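Local coordinates for protein RNA-dependent RNA Polymerase (Bombyx mori cytoplasmic polyhedrosis virus, PDB 6TZ0) that catalyses RNA-templated RNA synthesis inside a cytoplasmic polyhedrosis virus, making plus strands by conservative transcription and probably also the minus strands of the double-stranded genome, at residues Glu883-Asn888 with Gly1199-Pro1204. Residues are numbered along the deposited sequence; the frame is centred on the assembly and turned at random.
Sequences EMIQQN and GMVLHP
The backbones of 883-888 and 1199-1204 come nearest at Ile885 and His1203, whose CA atoms lie 5.3 Å apart, and then diverge to 7.1 Å between the CA atoms of Asn888 and Pro1204. The first segment is the last part of helix 881-886 and the chain leaving it; the second is the last part of strand 1196-1202, followed by His1203 at the N-cap position of helix 1204-1211. How one branched side chain can serve two partners is well illustrated by Ile885, whose CB is directed toward 1199-1204 and whose two arms are divided between them. Its CD1 reaches CG2 of Val1201 at 3.8 Å, the two side chains crossing at about a right angle. Its CG2 meets the His1203 ring at the edge, 3.5 Å from CD2. The imidazole gets there because CG is anti to the backbone N (chi1 -172°), which places the ring beside Ile885, near Asn888. Pro1204 CD sits above one ring face, offset toward the rim, while ND2 of Asn888 approaches obliquely, 3.7 Å from His1203 NE2, with the amide plane turned 84° from the ring. His1203 NE2 makes a weak hydrogen bond to Ser889 O, a weak link from the ring to the chain just beyond Asn888. Strand 1196-1202 is the middle strand of a small mixed sheet, between 1022-1027 and 1162-1163. The contact is thus the last part of a helix and the chain leaving it packed against the strand-to-helix junction of the polymerase's C-terminal region, away from the nucleotide- and magnesium-binding sites.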
loop_
_atom_site.group_PDB
_atom_site.type_symbol
_atom_site.label_atom_id
_atom_site.label_comp_id
_atom_site.label_asym_id
_atom_site.label_seq_id
_atom_site.Cartn_x
_atom_site.Cartn_y
_atom_site.Cartn_z
ATOM N N GLU A 883 8.431 5.687 55.204
ATOM C CA GLU A 883 7.966 6.362 56.409
ATOM C C GLU A 883 6.448 6.358 56.481
ATOM O O GLU A 883 5.870 6.203 57.562
ATOM C CB GLU A 883 8.501 7.788 56.462
ATOM C CG GLU A 883 8.142 8.531 57.729
ATOM C CD GLU A 883 8.709 9.927 57.771
ATOM O OE1 GLU A 883 9.390 10.319 56.803
ATOM O OE2 GLU A 883 8.469 10.632 58.773
ATOM N N MET A 884 5.790 6.461 55.331
ATOM C CA MET A 884 4.335 6.493 55.308
ATOM C C MET A 884 3.730 5.130 55.636
ATOM O O MET A 884 2.593 5.060 56.114
ATOM C CB MET A 884 3.893 7.042 53.951
ATOM C CG MET A 884 2.413 7.188 53.711
ATOM S SD MET A 884 2.114 8.288 52.325
ATOM C CE MET A 884 2.950 7.429 51.010
ATOM N N ILE A 885 4.481 4.039 55.449
ATOM C CA ILE A 885 3.990 2.742 55.914
ATOM C C ILE A 885 4.543 2.341 57.274
ATOM O O ILE A 885 4.126 1.302 57.808
ATOM C CB ILE A 885 4.289 1.570 54.952
ATOM C CG1 ILE A 885 5.774 1.250 54.899
ATOM C CG2 ILE A 885 3.804 1.866 53.551
ATOM C CD1 ILE A 885 6.067 0.001 54.126
ATOM N N GLN A 886 5.473 3.107 57.857
ATOM C CA GLN A 886 5.906 2.751 59.206
ATOM C C GLN A 886 5.231 3.555 60.315
ATOM O O GLN A 886 5.542 3.323 61.488
ATOM C CB GLN A 886 7.435 2.853 59.349
ATOM C CG GLN A 886 8.049 4.238 59.347
ATOM C CD GLN A 886 8.243 4.821 60.733
ATOM O OE1 GLN A 886 8.430 4.090 61.705
ATOM N NE2 GLN A 886 8.209 6.145 60.828
ATOM N N GLN A 887 4.328 4.486 60.003
ATOM C CA GLN A 887 3.427 5.018 61.022
ATOM C C GLN A 887 1.967 5.009 60.581
ATOM O O GLN A 887 1.155 5.747 61.154
ATOM C CB GLN A 887 3.829 6.425 61.481
ATOM C CG GLN A 887 3.759 7.547 60.463
ATOM C CD GLN A 887 5.119 7.963 59.967
ATOM O OE1 GLN A 887 6.112 7.273 60.193
ATOM N NE2 GLN A 887 5.176 9.104 59.294
ATOM N N ASN A 888 1.631 4.192 59.574
ATOM C CA ASN A 888 0.252 3.809 59.236
ATOM C C ASN A 888 -0.589 5.014 58.822
ATOM O O ASN A 888 -1.680 5.240 59.346
ATOM C CB ASN A 888 -0.411 3.052 60.397
ATOM C CG ASN A 888 -1.529 2.115 59.951
ATOM O OD1 ASN A 888 -1.996 1.295 60.738
ATOM N ND2 ASN A 888 -1.938 2.208 58.691
ATOM N N GLY A 1199 13.301 -8.023 49.845
ATOM C CA GLY A 1199 12.245 -8.408 50.758
ATOM C C GLY A 1199 11.137 -7.378 50.750
ATOM O O GLY A 1199 11.393 -6.191 50.958
ATOM N N MET A 1200 9.905 -7.810 50.507
ATOM C CA MET A 1200 8.802 -6.889 50.277
ATOM C C MET A 1200 8.066 -6.603 51.580
ATOM O O MET A 1200 7.733 -7.525 52.328
ATOM C CB MET A 1200 7.835 -7.461 49.241
ATOM C CG MET A 1200 6.760 -6.487 48.792
ATOM S SD MET A 1200 5.688 -7.156 47.511
ATOM C CE MET A 1200 4.669 -8.245 48.484
ATOM N N VAL A 1201 7.814 -5.324 51.842
ATOM C CA VAL A 1201 6.995 -4.892 52.965
ATOM C C VAL A 1201 5.747 -4.216 52.414
ATOM O O VAL A 1201 5.793 -3.563 51.367
ATOM C CB VAL A 1201 7.772 -3.962 53.923
ATOM C CG1 VAL A 1201 8.877 -4.733 54.602
ATOM C CG2 VAL A 1201 8.378 -2.799 53.175
ATOM N N LEU A 1202 4.626 -4.407 53.101
ATOM C CA LEU A 1202 3.342 -3.896 52.654
ATOM C C LEU A 1202 2.740 -2.997 53.721
ATOM O O LEU A 1202 3.163 -2.994 54.878
ATOM C CB LEU A 1202 2.369 -5.033 52.330
ATOM C CG LEU A 1202 2.760 -5.944 51.167
ATOM C CD1 LEU A 1202 1.764 -7.062 50.992
ATOM C CD2 LEU A 1202 2.883 -5.161 49.887
ATOM N N HIS A 1203 1.748 -2.228 53.310
ATOM C CA HIS A 1203 0.993 -1.293 54.125
ATOM C C HIS A 1203 -0.281 -1.966 54.624
ATOM O O HIS A 1203 -0.887 -2.753 53.892
ATOM C CB HIS A 1203 0.667 -0.045 53.307
ATOM C CG HIS A 1203 0.064 1.080 54.090
ATOM N ND1 HIS A 1203 -1.287 1.335 54.101
ATOM C CD2 HIS A 1203 0.625 2.014 54.892
ATOM C CE1 HIS A 1203 -1.532 2.381 54.869
ATOM N NE2 HIS A 1203 -0.388 2.811 55.363
ATOM N N PRO A 1204 -0.672 -1.724 55.880
ATOM C CA PRO A 1204 -1.896 -2.357 56.402
ATOM C C PRO A 1204 -3.160 -1.909 55.694
ATOM O O PRO A 1204 -4.135 -2.668 55.639
ATOM C CB PRO A 1204 -1.895 -1.942 57.879
ATOM C CG PRO A 1204 -0.475 -1.676 58.189
ATOM C CD PRO A 1204 0.107 -1.082 56.950
#